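Local structure of receptor-type adenylate cyclase gresag 4.1 (Trypanosoma brucei, 1FX2) at residues R43-L48 and D62-A67; P35-A40 and H88-N93; C143-D148 and Y154-R159; T14-D19 and F72-L77. The protein catalyses the conversion of ATP to 3',5'-cyclic AMP and diphosphate in its magnesium-dependent class III cyclase domain, the part present here, and may be a receptor for an unknown ligand. All blocks are in the same frame, centred on the assembly; numbering follows the deposited sequence.

Contact 1. Residues R43-L48 and D62-A67; sequences RMVRSL and DSFMIA
F64 and V45 bury most of the surface in this contact, where helix 34-51 lies on strand 63-68. The two short segments run almost parallel, with axes 11.0 Å from each other. V45 holds CG1 anti to its own backbone N (chi1 174°), and the methyl comes down over the F64 ring almost exactly along the ring normal. CG1 is 3.6 Å from the ring centroid and only 5° off that normal, a well-centred CH-pi contact in which all six ring carbons are about equally far from the one methyl. The same CG1 reaches I66 CD1 at 4.0 Å, so a single branch of the valine bridges two strand residues that point to the same side of the sheet. R46 approaches differently. Its extended chain brings NE to the edge of the F64 ring, 4.0 Å from CE2, while the ring's CZ corner sits over one face of the guanidinium. The two planes are steeply turned, 77° apart, which is no parallel stack. The charged end goes on past the ring to a salt bridge between NH2 and E56 on strand 55-60. H42 adds an edge-to-face contact with F64, and L81 and F85 of helix 71-87 also touch V45. No hydrogen bond crosses between the two segments. Cohesion between them therefore rests on dispersion at the buried phenyl face, whereas the arginine brings CG and NE up to the ring, NE at its edge, and sends its charge on to E56.

Contact 2. Residues P35-A40 and H88-N93; sequences PDAVAA and HDWGTN
Beside the pocket that holds a bound dithiothreitol molecule, A37 and A40 of helix 34-51 pack against W90 and H88, in the loop that leaves helix 71-87. The side chain of W90 is about 5 Å from the bound dithiothreitol, which probably came from the crystallisation liquor; F85, N130 and L132 are among the residues lining its site. The indole turns its benzo end to the helix. CZ3 lies 3.5 Å from A37 O, which sits at the ring edge near its plane, and 4.0 Å from A37 CB. One turn further on, A40 CB touches H88 NE2 at 3.9 Å and stands 4.5 Å from W90 CZ3, oblique to both rings. Within the loop the two aromatic residues build on each other: H88 CD2 lies 3.4 Å above the indole plane, over its centre. H88 swings its ring there with CG anti to the backbone N (chi1 -176°). On the far side of the indole from A37, NE1 donates to F85 O in the last turns of helix 71-87, which, with H88 over the face, restrains the ring's rotation. The chain then bends through an Asx turn, in which G91 N gives to D89 OD1 at 2.8 Å, from above the carboxylate plane. T92 OG1 next accepts from A94 N at the start of helix 94-109. Small alanines on one helix thus let a tryptophan in the loop beyond the other come close. Both helices cover the same face of the central sheet, as in the ferredoxin-like core of class III cyclase domains.

Contact 3. Residues C143-D148 and Y154-R159; sequences CDIRHD and YDYYGR
D144 and Y157, then R146 and D155, are the hydrogen-bonded pairs of a two-stranded antiparallel hairpin, joined by four backbone bonds. Y157 N to D144 O is the shortest, 2.8 Å; the return bond from D144 N to Y157 O is longer, 3.2 Å. CA-H...O contacts supplement them, the CA atoms of I145, Y156 and Y154 pointing to the carbonyl oxygens of D155, D144 and R146 in turn. Charge gathers on the face that carries D144, R146, D155 and Y157. With its chain extended from CG to NE, R146 crosses the tyrosine ring of Y157, CD lying 3.3 Å from CE1, and sets NH1 over the ring face toward the rim. The result is an off-centre cation-pi contact whose planes are 37° apart. NH2 of the same guanidinium forms a salt bridge with D144 OD2 at 2.8 Å. The other face carries I145, H147, Y154 and Y156, mostly aromatic. H147 turns an edge to the face of Y154, ring centroids 5.1 Å apart and planes at 66°. I145 packs side by side with Y156, CG1 to CD2 3.9 Å, and Y156 OH reaches P6 O. Y156 and D155 both reach M65 of strand 63-68 in the main sheet. R146 is held between the D144 carboxylate and the Y157 face, which probably offsets part of its charge at the exposed surface; D155 is paired separately with K58.

Contact 4. Residues T14-D19 and F72-L77; sequences TLIFTD and FAAVQL
T14 OG1 hydrogen-bonds to the hydroxyl of T140 on the adjacent strand 134-141, while T14 CG2 is pressed onto A74 CB of helix 71-87 at 3.5 Å, tighter than usual for two carbons. With CG2 anti to its backbone N, the threonine can point the methyl at the helix while its oxygen, beside that N (chi1 -63°), faces the neighbouring strand. Two residues along, on the same side of the strand, I16 stretches its longer branch over the helix. CD1 lies 3.7 Å from A74 CB and 4.0 Å from L77 CD2, so the tip of the isoleucine fits between side chains one helical turn apart. A74 is thus touched from two strand residues. Strand 13-20 and helix 71-87 run nearly alongside, the segment axes 17° apart and 8.7 Å at closest approach. V136 and I66 on the flanking strands 134-141 and 63-68 also touch I16. All four touching residues are buried, and no hydrogen bond joins the two segments. Between these segments the helix meets the sheet through apolar packing of methyl groups alone, and the threonine's buried hydroxyl keeps its polar partner within the sheet.

Contacts 1 and 4 are 9 Å apart, centre to centre, and pack helices 34-51 and 71-87 onto neighbouring strands of the main sheet. I66 O and I16 N, 2.8 Å apart, join those strands. At the strand ends lie D62 and D19, the predicted magnesium ligands; S63 OG is 2.6 Å from D19 OD2, a probable hydrogen bond. Contact 2 uses the same helix 34-51, nearer its N-terminal end, beside the dithiothreitol pocket: M44 CE touches W90 CH2 at 3.6 Å, and V38 CG1 is 4.0 Å from D62 CB. Contact 3 lies at the other end, about 33 Å from contact 2 between centres, and meets contact 1 where A67 CB touches Y156 CE1 at 3.9 Å.

Contact 1. Residues R43-L48 and D62-A67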
loop_
_atom_site.group_PDB
_atom_site.type_symbol
_atom_site.label_atom_id
_atom_site.label_comp_id
_atom_site.label_asym_id
_atom_site.label_seq_id
_atom_site.Cartn_x
_atom_site.Cartn_y
_atom_site.Cartn_z
ATOM N N ARG A 43 -10.819 29.411 -6.103
ATOM C CA ARG A 43 -9.807 30.141 -6.839
ATOM C C ARG A 43 -8.427 29.497 -6.698
ATOM O O ARG A 43 -7.673 29.379 -7.658
ATOM C CB ARG A 43 -9.777 31.584 -6.324
ATOM C CG ARG A 43 -10.948 32.379 -6.727
ATOM C CD ARG A 43 -10.602 33.848 -6.431
ATOM N NE ARG A 43 -10.377 34.113 -4.996
ATOM C CZ ARG A 43 -11.365 34.423 -4.148
ATOM N NH1 ARG A 43 -12.631 34.484 -4.594
ATOM N NH2 ARG A 43 -11.069 34.826 -2.924
ATOM N N MET A 44 -8.073 29.051 -5.462
ATOM C CA MET A 44 -6.761 28.405 -5.261
ATOM C C MET A 44 -6.691 27.066 -6.011
ATOM O O MET A 44 -5.676 26.796 -6.654
ATOM C CB MET A 44 -6.469 28.223 -3.795
ATOM C CG MET A 44 -6.202 29.573 -3.095
ATOM S SD MET A 44 -5.585 29.352 -1.401
ATOM C CE MET A 44 -7.198 28.905 -0.586
ATOM N N VAL A 45 -7.744 26.249 -5.906
ATOM C CA VAL A 45 -7.700 24.940 -6.624
ATOM C C VAL A 45 -7.570 25.203 -8.139
ATOM O O VAL A 45 -6.772 24.555 -8.789
ATOM C CB VAL A 45 -8.959 24.067 -6.253
ATOM C CG1 VAL A 45 -8.951 22.831 -7.119
ATOM C CG2 VAL A 45 -8.923 23.701 -4.724
ATOM N N ARG A 46 -8.341 26.161 -8.677
ATOM C CA ARG A 46 -8.302 26.394 -10.109
ATOM C C ARG A 46 -7.003 26.964 -10.537
ATOM O O ARG A 46 -6.522 26.585 -11.650
ATOM C CB ARG A 46 -9.493 27.201 -10.532
ATOM C CG ARG A 46 -10.756 26.417 -10.460
ATOM C CD ARG A 46 -12.023 27.214 -10.754
ATOM N NE ARG A 46 -13.128 26.337 -10.873
ATOM C CZ ARG A 46 -14.363 26.634 -10.559
ATOM N NH1 ARG A 46 -14.681 27.845 -10.006
ATOM N NH2 ARG A 46 -15.280 25.841 -10.991
ATOM N N SER A 47 -6.349 27.779 -9.709
ATOM C CA SER A 47 -5.028 28.270 -10.044
ATOM C C SER A 47 -4.054 27.103 -10.192
ATOM O O SER A 47 -3.166 27.097 -11.109
ATOM C CB SER A 47 -4.538 29.192 -8.949
ATOM O OG SER A 47 -3.257 29.620 -9.221
ATOM N N LEU A 48 -4.153 26.130 -9.276
ATOM C CA LEU A 48 -3.297 24.960 -9.351
ATOM C C LEU A 48 -3.612 24.070 -10.548
ATOM O O LEU A 48 -2.656 23.439 -11.101
ATOM C CB LEU A 48 -3.426 24.162 -8.012
ATOM C CG LEU A 48 -2.901 24.989 -6.848
ATOM C CD1 LEU A 48 -3.118 24.169 -5.568
ATOM C CD2 LEU A 48 -1.399 25.361 -7.005
ATOM N N ASP A 62 -18.474 21.926 -2.990
ATOM C CA ASP A 62 -17.057 22.166 -2.901
ATOM C C ASP A 62 -16.276 20.934 -3.370
ATOM O O ASP A 62 -15.045 20.942 -3.227
ATOM C CB ASP A 62 -16.623 22.514 -1.437
ATOM C CG ASP A 62 -17.098 21.452 -0.384
ATOM O OD1 ASP A 62 -18.125 21.623 0.293
ATOM O OD2 ASP A 62 -16.481 20.334 -0.320
ATOM N N SER A 63 -16.912 19.952 -3.937
ATOM C CA SER A 63 -16.197 18.753 -4.378
ATOM C C SER A 63 -15.631 18.967 -5.776
ATOM O O SER A 63 -16.411 19.173 -6.736
ATOM C CB SER A 63 -17.148 17.592 -4.426
ATOM O OG SER A 63 -17.991 17.399 -3.234
ATOM N N PHE A 64 -14.328 18.800 -5.945
ATOM C CA PHE A 64 -13.688 18.869 -7.290
ATOM C C PHE A 64 -13.406 17.449 -7.796
ATOM O O PHE A 64 -13.064 16.534 -7.008
ATOM C CB PHE A 64 -12.328 19.627 -7.287
ATOM C CG PHE A 64 -12.448 21.088 -7.467
ATOM C CD1 PHE A 64 -12.776 21.885 -6.397
ATOM C CD2 PHE A 64 -12.211 21.684 -8.699
ATOM C CE1 PHE A 64 -12.863 23.247 -6.578
ATOM C CE2 PHE A 64 -12.290 23.006 -8.892
ATOM C CZ PHE A 64 -12.620 23.855 -7.815
ATOM N N MET A 65 -13.556 17.301 -9.122
ATOM C CA MET A 65 -13.081 16.068 -9.843
ATOM C C MET A 65 -12.131 16.640 -10.876
ATOM O O MET A 65 -12.524 17.418 -11.764
ATOM C CB MET A 65 -14.247 15.281 -10.464
ATOM C CG MET A 65 -13.682 14.052 -11.225
ATOM S SD MET A 65 -15.135 13.310 -12.058
ATOM C CE MET A 65 -14.351 12.006 -13.062
ATOM N N ILE A 66 -10.878 16.208 -10.804
ATOM C CA ILE A 66 -9.791 16.757 -11.683
ATOM C C ILE A 66 -9.079 15.576 -12.385
ATOM O O ILE A 66 -8.865 14.534 -11.751
ATOM C CB ILE A 66 -8.740 17.511 -10.809
ATOM C CG1 ILE A 66 -9.409 18.727 -10.113
ATOM C CG2 ILE A 66 -7.555 18.028 -11.710
ATOM C CD1 ILE A 66 -8.615 19.249 -8.949
ATOM N N ALA A 67 -8.805 15.731 -13.699
ATOM C CA ALA A 67 -8.096 14.655 -14.428
ATOM C C ALA A 67 -6.730 15.156 -14.862
ATOM O O ALA A 67 -6.522 16.334 -15.092
ATOM C CB ALA A 67 -8.918 14.220 -15.683
#

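Contact 2. Residues P35-A40 and H88-N93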
loop_
_atom_site.group_PDB
_atom_site.type_symbol
_atom_site.label_atom_id
_atom_site.label_comp_id
_atom_site.label_asym_id
_atom_site.label_seq_id
_atom_site.Cartn_x
_atom_site.Cartn_y
_atom_site.Cartn_z
ATOM N N PRO A 35 -19.421 31.386 2.224
ATOM C CA PRO A 35 -19.361 31.765 0.816
ATOM C C PRO A 35 -18.020 32.298 0.369
ATOM O O PRO A 35 -17.480 31.888 -0.646
ATOM C CB PRO A 35 -20.490 32.826 0.685
ATOM C CG PRO A 35 -21.504 32.374 1.741
ATOM C CD PRO A 35 -20.627 31.906 2.939
ATOM N N ASP A 36 -17.434 33.202 1.167
ATOM C CA ASP A 36 -16.156 33.758 0.771
ATOM C C ASP A 36 -15.014 32.708 0.943
ATOM O O ASP A 36 -14.135 32.686 0.089
ATOM C CB ASP A 36 -15.826 34.911 1.690
ATOM C CG ASP A 36 -16.620 36.176 1.404
ATOM O OD1 ASP A 36 -17.274 36.299 0.380
ATOM O OD2 ASP A 36 -16.526 37.100 2.242
ATOM N N ALA A 37 -15.134 31.848 1.967
ATOM C CA ALA A 37 -14.036 30.882 2.146
ATOM C C ALA A 37 -14.050 29.891 1.033
ATOM O O ALA A 37 -13.004 29.547 0.510
ATOM C CB ALA A 37 -14.143 30.160 3.483
ATOM N N VAL A 38 -15.255 29.425 0.639
ATOM C CA VAL A 38 -15.296 28.420 -0.397
ATOM C C VAL A 38 -14.917 29.056 -1.734
ATOM O O VAL A 38 -14.276 28.435 -2.519
ATOM C CB VAL A 38 -16.643 27.638 -0.470
ATOM C CG1 VAL A 38 -16.588 26.512 -1.518
ATOM C CG2 VAL A 38 -16.933 26.978 0.945
ATOM N N ALA A 39 -15.355 30.301 -1.998
ATOM C CA ALA A 39 -14.920 30.949 -3.223
ATOM C C ALA A 39 -13.393 31.059 -3.280
ATOM O O ALA A 39 -12.825 30.792 -4.346
ATOM C CB ALA A 39 -15.570 32.343 -3.315
ATOM N N ALA A 40 -12.734 31.308 -2.132
ATOM C CA ALA A 40 -11.265 31.391 -2.167
ATOM C C ALA A 40 -10.676 29.998 -2.462
ATOM O O ALA A 40 -9.668 29.878 -3.160
ATOM C CB ALA A 40 -10.708 31.979 -0.862
ATOM N N HIS A 88 -2.605 30.341 3.123
ATOM C CA HIS A 88 -3.634 31.353 2.892
ATOM C C HIS A 88 -4.131 32.039 4.170
ATOM O O HIS A 88 -4.312 31.415 5.151
ATOM C CB HIS A 88 -4.834 30.689 2.186
ATOM C CG HIS A 88 -5.926 31.615 1.805
ATOM N ND1 HIS A 88 -5.800 32.474 0.715
ATOM C CD2 HIS A 88 -7.162 31.798 2.314
ATOM C CE1 HIS A 88 -6.946 33.143 0.601
ATOM N NE2 HIS A 88 -7.783 32.759 1.550
ATOM N N ASP A 89 -4.383 33.349 4.074
ATOM C CA ASP A 89 -4.962 34.094 5.199
ATOM C C ASP A 89 -6.484 34.038 5.020
ATOM O O ASP A 89 -7.097 34.667 4.148
ATOM C CB ASP A 89 -4.498 35.533 5.155
ATOM C CG ASP A 89 -5.083 36.343 6.312
ATOM O OD1 ASP A 89 -5.861 35.806 7.135
ATOM O OD2 ASP A 89 -4.724 37.513 6.414
ATOM N N TRP A 90 -7.097 33.243 5.853
ATOM C CA TRP A 90 -8.551 33.041 5.824
ATOM C C TRP A 90 -9.319 34.157 6.509
ATOM O O TRP A 90 -10.560 34.169 6.438
ATOM C CB TRP A 90 -8.906 31.652 6.475
ATOM C CG TRP A 90 -8.332 30.486 5.711
ATOM C CD1 TRP A 90 -7.135 29.920 5.938
ATOM C CD2 TRP A 90 -8.884 29.874 4.554
ATOM N NE1 TRP A 90 -6.861 28.979 4.991
ATOM C CE2 TRP A 90 -7.923 28.916 4.109
ATOM C CE3 TRP A 90 -10.092 30.063 3.845
ATOM C CZ2 TRP A 90 -8.131 28.124 2.970
ATOM C CZ3 TRP A 90 -10.295 29.275 2.701
ATOM C CH2 TRP A 90 -9.324 28.319 2.282
ATOM N N GLY A 91 -8.584 35.017 7.216
ATOM C CA GLY A 91 -9.234 36.189 7.837
ATOM C C GLY A 91 -10.127 35.855 9.008
ATOM O O GLY A 91 -10.843 36.744 9.471
ATOM N N THR A 92 -9.986 34.653 9.569
ATOM C CA THR A 92 -10.773 34.216 10.695
ATOM C C THR A 92 -10.111 33.013 11.352
ATOM O O THR A 92 -9.473 32.223 10.644
ATOM C CB THR A 92 -12.246 33.808 10.257
ATOM O OG1 THR A 92 -12.975 33.439 11.423
ATOM C CG2 THR A 92 -12.221 32.571 9.306
ATOM N N ASN A 93 -10.335 32.821 12.664
ATOM C CA ASN A 93 -9.880 31.580 13.345
ATOM C C ASN A 93 -11.101 30.738 13.588
ATOM O O ASN A 93 -10.974 29.639 14.153
ATOM C CB ASN A 93 -9.260 31.851 14.729
ATOM C CG ASN A 93 -7.979 32.641 14.650
ATOM O OD1 ASN A 93 -7.122 32.386 13.818
ATOM N ND2 ASN A 93 -7.888 33.657 15.500
#

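Contact 3. Residues C143-D148 and Y154-R159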
loop_
_atom_site.group_PDB
_atom_site.type_symbol
_atom_site.label_atom_id
_atom_site.label_comp_id
_atom_site.label_asym_id
_atom_site.label_seq_id
_atom_site.Cartn_x
_atom_site.Cartn_y
_atom_site.Cartn_z
ATOM N N CYS A 143 -9.723 4.489 -18.139
ATOM C CA CYS A 143 -11.058 5.005 -17.975
ATOM C C CYS A 143 -11.852 4.876 -19.257
ATOM O O CYS A 143 -11.288 4.735 -20.343
ATOM C CB CYS A 143 -11.035 6.502 -17.718
ATOM S SG CYS A 143 -10.390 6.964 -16.110
ATOM N N ASP A 144 -13.160 4.907 -19.079
ATOM C CA ASP A 144 -14.123 4.997 -20.202
ATOM C C ASP A 144 -14.284 6.521 -20.325
ATOM O O ASP A 144 -14.739 7.228 -19.399
ATOM C CB ASP A 144 -15.407 4.274 -19.784
ATOM C CG ASP A 144 -16.620 4.653 -20.637
ATOM O OD1 ASP A 144 -16.482 5.435 -21.591
ATOM O OD2 ASP A 144 -17.703 4.129 -20.325
ATOM N N ILE A 145 -13.742 7.061 -21.408
ATOM C CA ILE A 145 -13.690 8.456 -21.672
ATOM C C ILE A 145 -14.791 8.858 -22.663
ATOM O O ILE A 145 -14.906 8.208 -23.711
ATOM C CB ILE A 145 -12.342 8.798 -22.282
ATOM C CG1 ILE A 145 -11.190 8.280 -21.388
ATOM C CG2 ILE A 145 -12.285 10.284 -22.519
ATOM C CD1 ILE A 145 -9.692 8.743 -21.853
ATOM N N ARG A 146 -15.504 9.953 -22.382
ATOM C CA ARG A 146 -16.588 10.476 -23.225
ATOM C C ARG A 146 -16.554 11.963 -23.374
ATOM O O ARG A 146 -16.175 12.687 -22.457
ATOM C CB ARG A 146 -17.925 10.111 -22.616
ATOM C CG ARG A 146 -18.052 8.663 -22.417
ATOM C CD ARG A 146 -19.414 8.262 -21.916
ATOM N NE ARG A 146 -19.529 6.803 -21.898
ATOM C CZ ARG A 146 -20.286 6.105 -21.051
ATOM N NH1 ARG A 146 -21.023 6.705 -20.116
ATOM N NH2 ARG A 146 -20.304 4.792 -21.153
ATOM N N HIS A 147 -17.068 12.451 -24.496
ATOM C CA HIS A 147 -17.072 13.867 -24.671
ATOM C C HIS A 147 -18.492 14.312 -24.635
ATOM O O HIS A 147 -19.370 13.596 -25.101
ATOM C CB HIS A 147 -16.495 14.206 -26.037
ATOM C CG HIS A 147 -16.698 15.630 -26.429
ATOM N ND1 HIS A 147 -17.735 16.043 -27.239
ATOM C CD2 HIS A 147 -15.974 16.729 -26.147
ATOM C CE1 HIS A 147 -17.626 17.343 -27.452
ATOM N NE2 HIS A 147 -16.564 17.784 -26.801
ATOM N N ASP A 148 -18.637 15.450 -23.955
ATOM C CA ASP A 148 -19.805 16.322 -23.668
ATOM C C ASP A 148 -20.991 16.167 -22.718
ATOM O O ASP A 148 -20.956 16.716 -21.621
ATOM C CB ASP A 148 -20.249 17.118 -24.907
ATOM C CG ASP A 148 -21.050 16.298 -25.916
ATOM O OD1 ASP A 148 -22.258 16.049 -25.671
ATOM O OD2 ASP A 148 -20.490 15.961 -26.998
ATOM N N TYR A 154 -14.947 16.881 -21.368
ATOM C CA TYR A 154 -14.758 15.463 -21.230
ATOM C C TYR A 154 -15.062 14.926 -19.838
ATOM O O TYR A 154 -14.929 15.632 -18.881
ATOM C CB TYR A 154 -13.308 15.042 -21.547
ATOM C CG TYR A 154 -12.975 15.158 -22.998
ATOM C CD1 TYR A 154 -12.667 16.401 -23.543
ATOM C CD2 TYR A 154 -12.965 14.026 -23.789
ATOM C CE1 TYR A 154 -12.359 16.521 -24.903
ATOM C CE2 TYR A 154 -12.657 14.138 -25.155
ATOM C CZ TYR A 154 -12.360 15.394 -25.666
ATOM O OH TYR A 154 -12.036 15.527 -27.003
ATOM N N ASP A 155 -15.544 13.712 -19.775
ATOM C CA ASP A 155 -15.858 13.028 -18.532
ATOM C C ASP A 155 -15.305 11.626 -18.526
ATOM O O ASP A 155 -14.947 11.048 -19.580
ATOM C CB ASP A 155 -17.357 13.010 -18.275
ATOM C CG ASP A 155 -17.712 13.077 -16.742
ATOM O OD1 ASP A 155 -16.923 12.676 -15.802
ATOM O OD2 ASP A 155 -18.848 13.537 -16.493
ATOM N N TYR A 156 -15.268 11.047 -17.334
ATOM C CA TYR A 156 -14.638 9.762 -17.116
ATOM C C TYR A 156 -15.484 8.871 -16.314
ATOM O O TYR A 156 -15.937 9.290 -15.261
ATOM C CB TYR A 156 -13.247 10.001 -16.444
ATOM C CG TYR A 156 -12.405 11.003 -17.232
ATOM C CD1 TYR A 156 -12.585 12.408 -17.128
ATOM C CD2 TYR A 156 -11.522 10.562 -18.207
ATOM C CE1 TYR A 156 -11.954 13.304 -17.954
ATOM C CE2 TYR A 156 -10.862 11.429 -19.021
ATOM C CZ TYR A 156 -11.071 12.837 -18.935
ATOM O OH TYR A 156 -10.502 13.713 -19.781
ATOM N N TYR A 157 -15.612 7.621 -16.772
ATOM C CA TYR A 157 -16.488 6.636 -16.164
ATOM C C TYR A 157 -15.871 5.316 -15.842
ATOM O O TYR A 157 -14.885 4.894 -16.421
ATOM C CB TYR A 157 -17.668 6.359 -17.149
ATOM C CG TYR A 157 -18.436 7.613 -17.475
ATOM C CD1 TYR A 157 -18.202 8.332 -18.639
ATOM C CD2 TYR A 157 -19.406 8.088 -16.587
ATOM C CE1 TYR A 157 -18.934 9.509 -18.921
ATOM C CE2 TYR A 157 -20.145 9.246 -16.859
ATOM C CZ TYR A 157 -19.907 9.935 -18.020
ATOM O OH TYR A 157 -20.705 11.018 -18.315
ATOM N N GLY A 158 -16.555 4.585 -14.963
ATOM C CA GLY A 158 -16.066 3.282 -14.667
ATOM C C GLY A 158 -15.398 3.068 -13.333
ATOM O O GLY A 158 -15.549 3.842 -12.411
ATOM N N ARG A 159 -14.682 1.972 -13.274
ATOM C CA ARG A 159 -14.002 1.583 -12.086
ATOM C C ARG A 159 -12.964 2.580 -11.623
ATOM O O ARG A 159 -12.793 2.745 -10.426
ATOM C CB ARG A 159 -13.311 0.215 -12.256
ATOM C CG ARG A 159 -14.359 -0.941 -12.348
ATOM C CD ARG A 159 -13.735 -2.370 -12.493
ATOM N NE ARG A 159 -13.055 -2.829 -11.263
ATOM C CZ ARG A 159 -12.928 -4.105 -10.869
ATOM N NH1 ARG A 159 -13.436 -5.094 -11.604
ATOM N NH2 ARG A 159 -12.284 -4.398 -9.738
#

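Contact 4. Residues T14-D19 and F72-L77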
loop_
_atom_site.group_PDB
_atom_site.type_symbol
_atom_site.label_atom_id
_atom_site.label_comp_id
_atom_site.label_asym_id
_atom_site.label_seq_id
_atom_site.Cartn_x
_atom_site.Cartn_y
_atom_site.Cartn_z
ATOM N N THR A 14 -5.086 9.867 -14.477
ATOM C CA THR A 14 -4.939 10.080 -13.014
ATOM C C THR A 14 -6.080 10.995 -12.593
ATOM O O THR A 14 -6.283 12.048 -13.240
ATOM C CB THR A 14 -3.634 10.649 -12.630
ATOM O OG1 THR A 14 -2.611 9.705 -12.988
ATOM C CG2 THR A 14 -3.523 10.828 -11.132
ATOM N N LEU A 15 -6.935 10.511 -11.668
ATOM C CA LEU A 15 -8.060 11.335 -11.165
ATOM C C LEU A 15 -7.813 11.742 -9.741
ATOM O O LEU A 15 -7.299 10.980 -8.940
ATOM C CB LEU A 15 -9.377 10.587 -11.215
ATOM C CG LEU A 15 -9.761 10.176 -12.649
ATOM C CD1 LEU A 15 -10.969 9.218 -12.628
ATOM C CD2 LEU A 15 -10.040 11.452 -13.498
ATOM N N ILE A 16 -8.181 12.997 -9.476
ATOM C CA ILE A 16 -8.054 13.579 -8.112
ATOM C C ILE A 16 -9.447 14.033 -7.734
ATOM O O ILE A 16 -10.155 14.707 -8.489
ATOM C CB ILE A 16 -7.264 14.846 -8.157
ATOM C CG1 ILE A 16 -5.868 14.647 -8.818
ATOM C CG2 ILE A 16 -7.019 15.330 -6.729
ATOM C CD1 ILE A 16 -5.172 16.005 -9.054
ATOM N N PHE A 17 -9.922 13.603 -6.562
ATOM C CA PHE A 17 -11.169 14.099 -5.979
ATOM C C PHE A 17 -10.827 14.813 -4.710
ATOM O O PHE A 17 -9.916 14.436 -3.976
ATOM C CB PHE A 17 -12.158 12.924 -5.626
ATOM C CG PHE A 17 -12.843 12.375 -6.821
ATOM C CD1 PHE A 17 -12.212 11.455 -7.644
ATOM C CD2 PHE A 17 -14.104 12.819 -7.154
ATOM C CE1 PHE A 17 -12.832 10.955 -8.813
ATOM C CE2 PHE A 17 -14.735 12.299 -8.339
ATOM C CZ PHE A 17 -14.075 11.353 -9.161
ATOM N N THR A 18 -11.543 15.918 -4.461
ATOM C CA THR A 18 -11.317 16.725 -3.258
ATOM C C THR A 18 -12.653 17.067 -2.643
ATOM O O THR A 18 -13.694 17.217 -3.324
ATOM C CB THR A 18 -10.569 18.046 -3.528
ATOM O OG1 THR A 18 -11.456 18.986 -4.158
ATOM C CG2 THR A 18 -9.291 17.851 -4.411
ATOM N N ASP A 19 -12.608 17.292 -1.314
ATOM C CA ASP A 19 -13.788 17.789 -0.570
ATOM C C ASP A 19 -13.356 18.526 0.623
ATOM O O ASP A 19 -12.282 18.210 1.256
ATOM C CB ASP A 19 -14.717 16.664 0.016
ATOM C CG ASP A 19 -15.704 16.142 -0.972
ATOM O OD1 ASP A 19 -15.451 15.123 -1.672
ATOM O OD2 ASP A 19 -16.790 16.711 -1.070
ATOM N N PHE A 72 2.486 12.453 -11.981
ATOM C CA PHE A 72 3.290 13.319 -11.081
ATOM C C PHE A 72 2.650 14.721 -11.008
ATOM O O PHE A 72 2.658 15.315 -9.914
ATOM C CB PHE A 72 4.772 13.418 -11.551
ATOM C CG PHE A 72 5.701 14.066 -10.549
ATOM C CD1 PHE A 72 5.832 13.536 -9.288
ATOM C CD2 PHE A 72 6.443 15.182 -10.908
ATOM C CE1 PHE A 72 6.745 14.137 -8.381
ATOM C CE2 PHE A 72 7.341 15.753 -9.987
ATOM C CZ PHE A 72 7.453 15.213 -8.789
ATOM N N ALA A 73 2.056 15.206 -12.088
ATOM C CA ALA A 73 1.453 16.520 -12.001
ATOM C C ALA A 73 0.304 16.479 -11.028
ATOM O O ALA A 73 0.071 17.465 -10.319
ATOM C CB ALA A 73 0.961 16.958 -13.397
ATOM N N ALA A 74 -0.457 15.399 -11.002
ATOM C CA ALA A 74 -1.590 15.310 -10.098
ATOM C C ALA A 74 -1.079 15.286 -8.646
ATOM O O ALA A 74 -1.691 15.888 -7.736
ATOM C CB ALA A 74 -2.332 14.027 -10.387
ATOM N N VAL A 75 -0.010 14.548 -8.360
ATOM C CA VAL A 75 0.546 14.487 -7.057
ATOM C C VAL A 75 1.089 15.861 -6.681
ATOM O O VAL A 75 0.876 16.325 -5.506
ATOM C CB VAL A 75 1.681 13.439 -7.026
ATOM C CG1 VAL A 75 2.517 13.541 -5.761
ATOM C CG2 VAL A 75 1.045 12.102 -7.130
ATOM N N GLN A 76 1.765 16.559 -7.593
ATOM C CA GLN A 76 2.222 17.911 -7.261
ATOM C C GLN A 76 1.098 18.849 -6.985
ATOM O O GLN A 76 1.190 19.707 -6.043
ATOM C CB GLN A 76 3.048 18.548 -8.389
ATOM C CG GLN A 76 4.331 17.721 -8.689
ATOM C CD GLN A 76 5.086 18.330 -9.880
ATOM O OE1 GLN A 76 6.102 18.987 -9.715
ATOM N NE2 GLN A 76 4.525 18.174 -11.076
ATOM N N LEU A 77 0.004 18.741 -7.726
ATOM C CA LEU A 77 -1.173 19.631 -7.483
ATOM C C LEU A 77 -1.672 19.353 -6.036
ATOM O O LEU A 77 -2.018 20.295 -5.318
ATOM C CB LEU A 77 -2.299 19.298 -8.519
ATOM C CG LEU A 77 -3.505 20.213 -8.436
ATOM C CD1 LEU A 77 -4.127 20.192 -9.833
ATOM C CD2 LEU A 77 -4.554 19.623 -7.488
#